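PDB 3G14: nitroreductase family protein from Clostridium novyi, which probably acts as an oxidoreductase of the nitroreductase type, a group of enzymes that generally use FMN. Local coordinates for residues 23-35 against 169-183. Residues are numbered along the deposited sequence; the frame is centred on the assembly and turned at random.
Sequences DRDKLLKIIDMAM and MDEYLYIDKWGTSFM. With ACT (acetate ion), chain G.
Met169 reaches helix 24-35 through a first torsion (chi1 89°) that sets CG between its backbone N and carbonyl carbon, followed by an extended chi2, and a bend at chi3 then lays CE against the helix backbone. This selenomethionine crosses Leu28 and Ile31 at about a right angle. Its CE comes within 3.3 Å of Asp32 N, an amide already bonded to Leu28 O, so the approach is packing against the main chain; on the side-chain level, CE meets Ile31 CG2 at 3.8 Å.

The CD2 branch of Leu28 is shared by several partners: it lies 3.7 Å from Met169 SE, equally near Leu173 CD2, and 3.9 Å from Phe182 CE2. Leu173 also sends CD1 to Ile31 CG1. Phe182 and Leu27 approach from opposite directions, Leu27 CD2 standing 3.7 Å from Phe182 CZ. At the far end Met35, bent at chi2 and chi3, brings SE 4.6 Å from the centroid of the Tyr172 ring, 41° off its normal: an oblique Met-aromatic contact.

No direct hydrogen bond joins the segments. Arg24, extended from CG to NE, slides past Phe182 with guanidinium and ring planes 14° apart and NE near CE2, an oblique contact and not a stack. Water 1 bridges Arg24 NH2 (3.0 Å) to the backbone carbonyl O of Phe182 (2.7 Å). Asp32, by contrast, turns its carboxylate to Arg36 and to Tyr5 of the second subunit.

Strand 173-175 pairs with 46-51 at the edge of the mixed sheet, and Ile31 also touches Ile111 of helix 99-117; helix 24-35 thus packs on this edge strand and its flanking segments within the alpha/beta nitroreductase fold.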
ATOM      1  N   ASP B  23      -4.136   3.550 -23.090  1.00 19.40           N
ATOM      2  CA  ASP B  23      -5.162   4.566 -23.344  1.00 18.27           C
ATOM      3  C   ASP B  23      -5.003   5.707 -22.350  1.00 19.24           C
ATOM      4  O   ASP B  23      -5.015   5.471 -21.142  1.00 17.56           O
ATOM      5  CB  ASP B  23      -6.561   3.955 -23.225  1.00 17.98           C
ATOM      6  CG  ASP B  23      -6.919   3.042 -24.403  1.00 27.50           C
ATOM      7  OD1 ASP B  23      -6.406   3.266 -25.526  1.00 35.74           O
ATOM      8  OD2 ASP B  23      -7.739   2.109 -24.209  1.00 31.92           O
ATOM      9  N   ARG B  24      -4.882   6.944 -22.843  1.00 20.17           N
ATOM     10  CA  ARG B  24      -4.582   8.095 -21.974  1.00 21.21           C
ATOM     11  C   ARG B  24      -5.607   8.261 -20.843  1.00 21.24           C
ATOM     12  O   ARG B  24      -5.248   8.549 -19.695  1.00 18.44           O
ATOM     13  CB  ARG B  24      -4.512   9.386 -22.814  1.00 23.24           C
ATOM     14  CG  ARG B  24      -4.107  10.634 -22.025  1.00 22.69           C
ATOM     15  CD  ARG B  24      -3.807  11.813 -22.956  1.00 26.31           C
ATOM     16  NE  ARG B  24      -3.261  12.952 -22.211  1.00 27.41           N
ATOM     17  CZ  ARG B  24      -4.004  13.828 -21.534  1.00 28.12           C
ATOM     18  NH1 ARG B  24      -5.330  13.720 -21.502  1.00 30.76           N
ATOM     19  NH2 ARG B  24      -3.427  14.827 -20.888  1.00 32.46           N
ATOM     20  N   ASP B  25      -6.887   8.093 -21.180  1.00 19.55           N
ATOM     21  CA  ASP B  25      -7.968   8.224 -20.207  1.00 20.53           C
ATOM     22  C   ASP B  25      -7.845   7.155 -19.099  1.00 19.89           C
ATOM     23  O   ASP B  25      -8.051   7.441 -17.906  1.00 16.85           O
ATOM     24  CB  ASP B  25      -9.314   8.099 -20.905  1.00 21.45           C
ATOM     25  CG  ASP B  25      -9.607   6.678 -21.368  1.00 27.71           C
ATOM     26  OD1 ASP B  25      -8.839   6.160 -22.226  1.00 30.96           O
ATOM     27  OD2 ASP B  25     -10.584   6.073 -20.846  1.00 35.04           O
ATOM     28  N   LYS B  26      -7.497   5.930 -19.497  1.00 16.92           N
ATOM     29  CA  LYS B  26      -7.316   4.845 -18.525  1.00 18.35           C
ATOM     30  C   LYS B  26      -6.135   5.137 -17.614  1.00 20.39           C
ATOM     31  O   LYS B  26      -6.251   4.996 -16.409  1.00 20.54           O
ATOM     32  CB  LYS B  26      -7.140   3.492 -19.207  1.00 18.29           C
ATOM     33  CG  LYS B  26      -8.359   2.944 -19.980  1.00 19.39           C
ATOM     34  CD  LYS B  26      -8.158   1.444 -20.226  1.00 19.83           C
ATOM     35  CE  LYS B  26      -9.018   0.866 -21.332  1.00 28.97           C
ATOM     36  NZ  LYS B  26     -10.218   1.646 -21.591  1.00 27.22           N
ATOM     37  N   LEU B  27      -5.011   5.577 -18.175  1.00 19.35           N
ATOM     38  CA  LEU B  27      -3.872   6.033 -17.356  1.00 18.79           C
ATOM     39  C   LEU B  27      -4.258   7.124 -16.350  1.00 20.60           C
ATOM     40  O   LEU B  27      -3.855   7.083 -15.169  1.00 19.98           O
ATOM     41  CB  LEU B  27      -2.773   6.591 -18.245  1.00 19.65           C
ATOM     42  CG  LEU B  27      -1.506   7.095 -17.525  1.00 21.09           C
ATOM     43  CD1 LEU B  27      -0.825   5.989 -16.691  1.00 18.53           C
ATOM     44  CD2 LEU B  27      -0.576   7.695 -18.536  1.00 21.60           C
ATOM     45  N   LEU B  28      -5.015   8.116 -16.797  1.00 18.61           N
ATOM     46  CA  LEU B  28      -5.315   9.177 -15.871  1.00 20.61           C
ATOM     47  C   LEU B  28      -6.278   8.698 -14.760  1.00 18.96           C
ATOM     48  O   LEU B  28      -6.193   9.195 -13.647  1.00 18.24           O
ATOM     49  CB  LEU B  28      -5.774  10.439 -16.582  1.00 19.22           C
ATOM     50  CG  LEU B  28      -4.711  11.084 -17.495  1.00 21.19           C
ATOM     51  CD1 LEU B  28      -5.332  12.235 -18.257  1.00 23.65           C
ATOM     52  CD2 LEU B  28      -3.462  11.567 -16.727  1.00 20.57           C
ATOM     53  N   LYS B  29      -7.135   7.715 -15.052  1.00 18.77           N
ATOM     54  CA  LYS B  29      -7.997   7.080 -14.023  1.00 20.03           C
ATOM     55  C   LYS B  29      -7.161   6.306 -12.981  1.00 18.95           C
ATOM     56  O   LYS B  29      -7.424   6.388 -11.795  1.00 16.46           O
ATOM     57  CB  LYS B  29      -9.045   6.146 -14.641  1.00 19.52           C
ATOM     58  CG  LYS B  29     -10.232   6.865 -15.274  1.00 25.44           C
ATOM     59  CD  LYS B  29     -11.394   5.883 -15.605  1.00 28.34           C
ATOM     60  CE  LYS B  29     -11.239   5.249 -16.989  1.00 36.07           C
ATOM     61  NZ  LYS B  29     -12.107   4.039 -17.213  1.00 30.22           N
ATOM     62  N   ILE B  30      -6.141   5.585 -13.439  1.00 18.21           N
ATOM     63  CA  ILE B  30      -5.179   4.903 -12.539  1.00 18.42           C
ATOM     64  C   ILE B  30      -4.503   5.931 -11.604  1.00 18.19           C
ATOM     65  O   ILE B  30      -4.422   5.746 -10.366  1.00 15.51           O
ATOM     66  CB  ILE B  30      -4.163   4.097 -13.395  1.00 16.86           C
ATOM     67  CG1 ILE B  30      -4.911   2.997 -14.175  1.00 20.43           C
ATOM     68  CG2 ILE B  30      -3.042   3.509 -12.532  1.00 16.57           C
ATOM     69  CD1 ILE B  30      -4.103   2.397 -15.344  1.00 17.98           C
ATOM     70  N   ILE B  31      -4.017   7.040 -12.179  1.00 16.85           N
ATOM     71  CA  ILE B  31      -3.373   8.050 -11.351  1.00 17.47           C
ATOM     72  C   ILE B  31      -4.368   8.664 -10.344  1.00 18.00           C
ATOM     73  O   ILE B  31      -4.033   8.936  -9.187  1.00 16.80           O
ATOM     74  CB  ILE B  31      -2.659   9.151 -12.186  1.00 17.93           C
ATOM     75  CG1 ILE B  31      -1.603   8.535 -13.135  1.00 23.42           C
ATOM     76  CG2 ILE B  31      -1.953  10.157 -11.232  1.00 16.17           C
ATOM     77  CD1 ILE B  31      -0.468   7.676 -12.467  1.00 18.67           C
ATOM     78  N   ASP B  32      -5.594   8.932 -10.793  1.00 14.37           N
ATOM     79  CA  ASP B  32      -6.655   9.391  -9.912  1.00 17.65           C
ATOM     80  C   ASP B  32      -6.895   8.446  -8.726  1.00 16.85           C
ATOM     81  O   ASP B  32      -7.053   8.893  -7.597  1.00 16.56           O
ATOM     82  CB  ASP B  32      -7.956   9.556 -10.688  1.00 17.36           C
ATOM     83  CG  ASP B  32      -9.047  10.136  -9.841  1.00 21.18           C
ATOM     84  OD1 ASP B  32      -8.919  11.304  -9.409  1.00 22.42           O
ATOM     85  OD2 ASP B  32     -10.019   9.416  -9.595  1.00 17.03           O
HETATM   86  N   MSE B  33      -6.880   7.147  -8.981  1.00 16.52           N
HETATM   87  CA  MSE B  33      -6.978   6.185  -7.880  1.00 17.76           C
HETATM   88  C   MSE B  33      -5.852   6.378  -6.868  1.00 16.70           C
HETATM   89  O   MSE B  33      -6.098   6.363  -5.687  1.00 17.91           O
HETATM   90  CB  MSE B  33      -7.085   4.768  -8.421  1.00 17.49           C
HETATM   91  CG  MSE B  33      -8.447   4.623  -9.185  1.00 20.36           C
HETATM   92 SE   MSE B  33      -8.705   2.837  -9.860  0.75 22.67          SE
HETATM   93  CE  MSE B  33      -9.193   3.302 -11.691  1.00 24.96           C
ATOM     94  N   ALA B  34      -4.635   6.623  -7.323  1.00 16.48           N
ATOM     95  CA  ALA B  34      -3.532   6.954  -6.426  1.00 16.92           C
ATOM     96  C   ALA B  34      -3.754   8.259  -5.669  1.00 16.74           C
ATOM     97  O   ALA B  34      -3.457   8.350  -4.471  1.00 17.95           O
ATOM     98  CB  ALA B  34      -2.203   6.974  -7.190  1.00 18.24           C
HETATM   99  N   MSE B  35      -4.291   9.268  -6.356  1.00 19.31           N
HETATM  100  CA  MSE B  35      -4.568  10.565  -5.738  1.00 19.35           C
HETATM  101  C   MSE B  35      -5.564  10.407  -4.589  1.00 20.30           C
HETATM  102  O   MSE B  35      -5.557  11.206  -3.649  1.00 21.44           O
HETATM  103  CB  MSE B  35      -5.109  11.557  -6.760  1.00 17.78           C
HETATM  104  CG  MSE B  35      -4.117  11.944  -7.842  1.00 18.69           C
HETATM  105 SE   MSE B  35      -2.582  12.897  -7.198  0.75 18.42          SE
HETATM  106  CE  MSE B  35      -1.424  11.401  -6.819  1.00 18.43           C
HETATM  107  N   MSE B 169      -4.010  16.414  -9.880  1.00 26.72           N
HETATM  108  CA  MSE B 169      -3.024  15.379 -10.271  1.00 28.73           C
HETATM  109  C   MSE B 169      -1.925  15.969 -11.150  1.00 26.39           C
HETATM  110  O   MSE B 169      -0.835  15.432 -11.190  1.00 22.90           O
HETATM  111  CB  MSE B 169      -3.647  14.161 -10.986  1.00 28.13           C
HETATM  112  CG  MSE B 169      -3.775  14.268 -12.513  1.00 34.53           C
HETATM  113 SE   MSE B 169      -4.520  12.634 -13.338  0.75 29.40          SE
HETATM  114  CE  MSE B 169      -5.224  12.036 -11.706  1.00 24.27           C
ATOM    115  N   ASP B 170      -2.210  17.082 -11.836  1.00 25.07           N
ATOM    116  CA  ASP B 170      -1.190  17.706 -12.669  1.00 24.83           C
ATOM    117  C   ASP B 170       0.063  18.074 -11.871  1.00 22.67           C
ATOM    118  O   ASP B 170       1.168  17.947 -12.396  1.00 23.11           O
ATOM    119  CB  ASP B 170      -1.766  18.912 -13.427  1.00 24.23           C
ATOM    120  CG  ASP B 170      -0.742  19.589 -14.296  1.00 28.63           C
ATOM    121  OD1 ASP B 170      -0.169  18.943 -15.198  1.00 23.42           O
ATOM    122  OD2 ASP B 170      -0.513  20.784 -14.062  1.00 36.18           O
ATOM    123  N   GLU B 171      -0.095  18.454 -10.597  1.00 22.60           N
ATOM    124  CA  GLU B 171       1.060  18.739  -9.705  1.00 23.35           C
ATOM    125  C   GLU B 171       1.865  17.480  -9.295  1.00 21.08           C
ATOM    126  O   GLU B 171       2.921  17.590  -8.673  1.00 23.44           O
ATOM    127  CB  GLU B 171       0.581  19.388  -8.403  1.00 22.10           C
ATOM    128  N   TYR B 172       1.351  16.304  -9.617  1.00 19.71           N
ATOM    129  CA  TYR B 172       1.893  15.051  -9.063  1.00 18.26           C
ATOM    130  C   TYR B 172       2.257  14.027 -10.131  1.00 17.26           C
ATOM    131  O   TYR B 172       2.593  12.907  -9.791  1.00 16.44           O
ATOM    132  CB  TYR B 172       0.902  14.430  -8.077  1.00 15.74           C
ATOM    133  CG  TYR B 172       0.610  15.292  -6.877  1.00 20.08           C
ATOM    134  CD1 TYR B 172       1.408  15.231  -5.736  1.00 25.00           C
ATOM    135  CD2 TYR B 172      -0.478  16.176  -6.880  1.00 26.19           C
ATOM    136  CE1 TYR B 172       1.138  16.038  -4.618  1.00 26.40           C
ATOM    137  CE2 TYR B 172      -0.765  16.978  -5.760  1.00 25.53           C
ATOM    138  CZ  TYR B 172       0.065  16.911  -4.644  1.00 25.27           C
ATOM    139  OH  TYR B 172      -0.199  17.702  -3.555  1.00 27.21           O
ATOM    140  N   LEU B 173       2.202  14.433 -11.401  1.00 17.88           N
ATOM    141  CA  LEU B 173       2.414  13.544 -12.544  1.00 16.72           C
ATOM    142  C   LEU B 173       3.292  14.206 -13.608  1.00 18.64           C
ATOM    143  O   LEU B 173       2.940  15.248 -14.195  1.00 17.55           O
ATOM    144  CB  LEU B 173       1.092  13.177 -13.158  1.00 16.56           C
ATOM    145  CG  LEU B 173       1.086  12.081 -14.224  1.00 17.17           C
ATOM    146  CD1 LEU B 173       1.411  10.745 -13.624  1.00 14.35           C
ATOM    147  CD2 LEU B 173      -0.346  12.139 -14.812  1.00 15.23           C
ATOM    148  N   TYR B 174       4.426  13.576 -13.852  1.00 15.42           N
ATOM    149  CA  TYR B 174       5.428  14.033 -14.774  1.00 14.09           C
ATOM    150  C   TYR B 174       5.573  13.065 -15.938  1.00 14.49           C
ATOM    151  O   TYR B 174       5.167  11.885 -15.849  1.00 15.40           O
ATOM    152  CB  TYR B 174       6.764  14.193 -14.043  1.00 14.34           C
ATOM    153  CG  TYR B 174       6.769  15.203 -12.908  1.00 15.02           C
ATOM    154  CD1 TYR B 174       6.153  16.461 -13.051  1.00 15.94           C
ATOM    155  CD2 TYR B 174       7.406  14.915 -11.687  1.00 16.18           C
ATOM    156  CE1 TYR B 174       6.188  17.411 -12.011  1.00 19.26           C
ATOM    157  CE2 TYR B 174       7.445  15.857 -10.647  1.00 15.30           C
ATOM    158  CZ  TYR B 174       6.853  17.099 -10.818  1.00 18.92           C
ATOM    159  OH  TYR B 174       6.882  18.004  -9.776  1.00 19.45           O
ATOM    160  N   ILE B 175       6.174  13.549 -17.024  1.00 15.23           N
ATOM    161  CA  ILE B 175       6.489  12.712 -18.201  1.00 15.63           C
ATOM    162  C   ILE B 175       7.986  12.780 -18.455  1.00 15.89           C
ATOM    163  O   ILE B 175       8.528  13.876 -18.691  1.00 15.32           O
ATOM    164  CB  ILE B 175       5.673  13.124 -19.479  1.00 14.72           C
ATOM    165  CG1 ILE B 175       6.020  12.267 -20.699  1.00 17.91           C
ATOM    166  CG2 ILE B 175       5.849  14.631 -19.815  1.00 15.66           C
ATOM    167  CD1 ILE B 175       5.732  10.799 -20.603  1.00 23.79           C
ATOM    168  N   ASP B 176       8.621  11.610 -18.359  1.00 15.81           N
ATOM    169  CA  ASP B 176      10.038  11.329 -18.694  1.00 15.70           C
ATOM    170  C   ASP B 176      11.077  11.964 -17.754  1.00 17.61           C
ATOM    171  O   ASP B 176      12.169  11.404 -17.558  1.00 16.84           O
ATOM    172  CB  ASP B 176      10.367  11.686 -20.159  1.00 18.88           C
ATOM    173  CG  ASP B 176       9.745  10.720 -21.170  1.00 19.69           C
ATOM    174  OD1 ASP B 176       9.456   9.556 -20.809  1.00 18.06           O
ATOM    175  OD2 ASP B 176       9.560  11.133 -22.325  1.00 20.34           O
ATOM    176  N   LYS B 177      10.766  13.153 -17.240  1.00 17.22           N
ATOM    177  CA  LYS B 177      11.684  13.967 -16.499  1.00 17.00           C
ATOM    178  C   LYS B 177      10.976  14.605 -15.301  1.00 17.19           C
ATOM    179  O   LYS B 177       9.850  15.077 -15.392  1.00 17.37           O
ATOM    180  CB  LYS B 177      12.256  15.073 -17.404  1.00 19.38           C
ATOM    181  CG  LYS B 177      13.167  16.010 -16.702  1.00 22.22           C
ATOM    182  CD  LYS B 177      13.677  17.072 -17.669  1.00 23.70           C
ATOM    183  CE  LYS B 177      14.478  18.153 -16.952  1.00 35.75           C
ATOM    184  NZ  LYS B 177      14.969  19.175 -17.905  1.00 36.00           N
ATOM    185  N   TRP B 178      11.648  14.595 -14.166  1.00 17.34           N
ATOM    186  CA  TRP B 178      11.125  15.224 -12.960  1.00 16.03           C
ATOM    187  C   TRP B 178      10.853  16.713 -13.213  1.00 15.68           C
ATOM    188  O   TRP B 178      11.722  17.443 -13.706  1.00 15.06           O
ATOM    189  CB  TRP B 178      12.136  15.050 -11.815  1.00 16.44           C
ATOM    190  CG  TRP B 178      11.715  15.674 -10.538  1.00 15.48           C
ATOM    191  CD1 TRP B 178      12.100  16.884 -10.032  1.00 18.05           C
ATOM    192  CD2 TRP B 178      10.839  15.093  -9.577  1.00 17.31           C
ATOM    193  NE1 TRP B 178      11.477  17.102  -8.821  1.00 18.92           N
ATOM    194  CE2 TRP B 178      10.701  16.017  -8.519  1.00 16.60           C
ATOM    195  CE3 TRP B 178      10.123  13.899  -9.526  1.00 20.51           C
ATOM    196  CZ2 TRP B 178       9.911  15.758  -7.395  1.00 16.05           C
ATOM    197  CZ3 TRP B 178       9.304  13.658  -8.423  1.00 21.78           C
ATOM    198  CH2 TRP B 178       9.223  14.581  -7.364  1.00 16.78           C
ATOM    199  N   GLY B 179       9.634  17.158 -12.896  1.00 17.57           N
ATOM    200  CA  GLY B 179       9.251  18.571 -13.077  1.00 15.64           C
ATOM    201  C   GLY B 179       8.539  18.904 -14.380  1.00 19.05           C
ATOM    202  O   GLY B 179       7.970  19.988 -14.505  1.00 19.84           O
ATOM    203  N   THR B 180       8.598  18.011 -15.366  1.00 16.63           N
ATOM    204  CA  THR B 180       7.897  18.211 -16.635  1.00 14.91           C
ATOM    205  C   THR B 180       6.480  17.593 -16.560  1.00 14.86           C
ATOM    206  O   THR B 180       6.312  16.377 -16.497  1.00 12.78           O
ATOM    207  CB  THR B 180       8.677  17.599 -17.819  1.00 15.46           C
ATOM    208  OG1 THR B 180       9.971  18.220 -17.904  1.00 17.19           O
ATOM    209  CG2 THR B 180       7.926  17.790 -19.148  1.00 13.62           C
ATOM    210  N   SER B 181       5.487  18.468 -16.556  1.00 14.59           N
ATOM    211  CA  SER B 181       4.079  18.102 -16.478  1.00 16.92           C
ATOM    212  C   SER B 181       3.618  17.112 -17.552  1.00 16.64           C
ATOM    213  O   SER B 181       3.767  17.360 -18.756  1.00 18.51           O
ATOM    214  CB  SER B 181       3.244  19.374 -16.600  1.00 19.59           C
ATOM    215  OG  SER B 181       1.865  19.069 -16.647  1.00 21.99           O
ATOM    216  N   PHE B 182       3.041  15.995 -17.115  1.00 19.62           N
ATOM    217  CA  PHE B 182       2.456  15.031 -18.044  1.00 19.13           C
ATOM    218  C   PHE B 182       1.271  15.696 -18.770  1.00 20.56           C
ATOM    219  O   PHE B 182       1.166  15.666 -20.004  1.00 22.06           O
ATOM    220  CB  PHE B 182       1.941  13.776 -17.321  1.00 19.97           C
ATOM    221  CG  PHE B 182       1.301  12.780 -18.244  1.00 21.56           C
ATOM    222  CD1 PHE B 182       2.072  11.812 -18.892  1.00 26.63           C
ATOM    223  CD2 PHE B 182      -0.070  12.831 -18.508  1.00 21.03           C
ATOM    224  CE1 PHE B 182       1.485  10.900 -19.761  1.00 23.05           C
ATOM    225  CE2 PHE B 182      -0.668  11.919 -19.387  1.00 23.79           C
ATOM    226  CZ  PHE B 182       0.107  10.961 -20.018  1.00 22.33           C
HETATM  227  N   MSE B 183       0.364  16.255 -17.991  1.00 21.36           N
HETATM  228  CA  MSE B 183      -0.915  16.673 -18.577  1.00 24.46           C
HETATM  229  C   MSE B 183      -0.808  17.926 -19.421  1.00 26.63           C
HETATM  230  O   MSE B 183      -1.642  18.129 -20.291  1.00 29.15           O
HETATM  231  CB  MSE B 183      -1.993  16.847 -17.523  1.00 22.14           C
HETATM  232  CG  MSE B 183      -2.561  15.525 -16.929  1.00 17.35           C
HETATM  233 SE   MSE B 183      -3.510  16.070 -15.400  0.75 29.58          SE
HETATM  234  CE  MSE B 183      -5.084  16.756 -16.361  1.00 32.33           C
TER
HETATM  235  C   ACT G 195     -13.576   2.042 -14.230  1.00 40.44           C
HETATM  236  O   ACT G 195     -13.218   0.970 -13.703  1.00 39.94           O
HETATM  237  OXT ACT G 195     -12.709   2.605 -14.922  1.00 41.38           O
HETATM  238  CH3 ACT G 195     -14.936   2.644 -14.034  1.00 39.35           C
HETATM  239  O   HOH W   1      -0.575  14.658 -21.796  1.00 40.51           O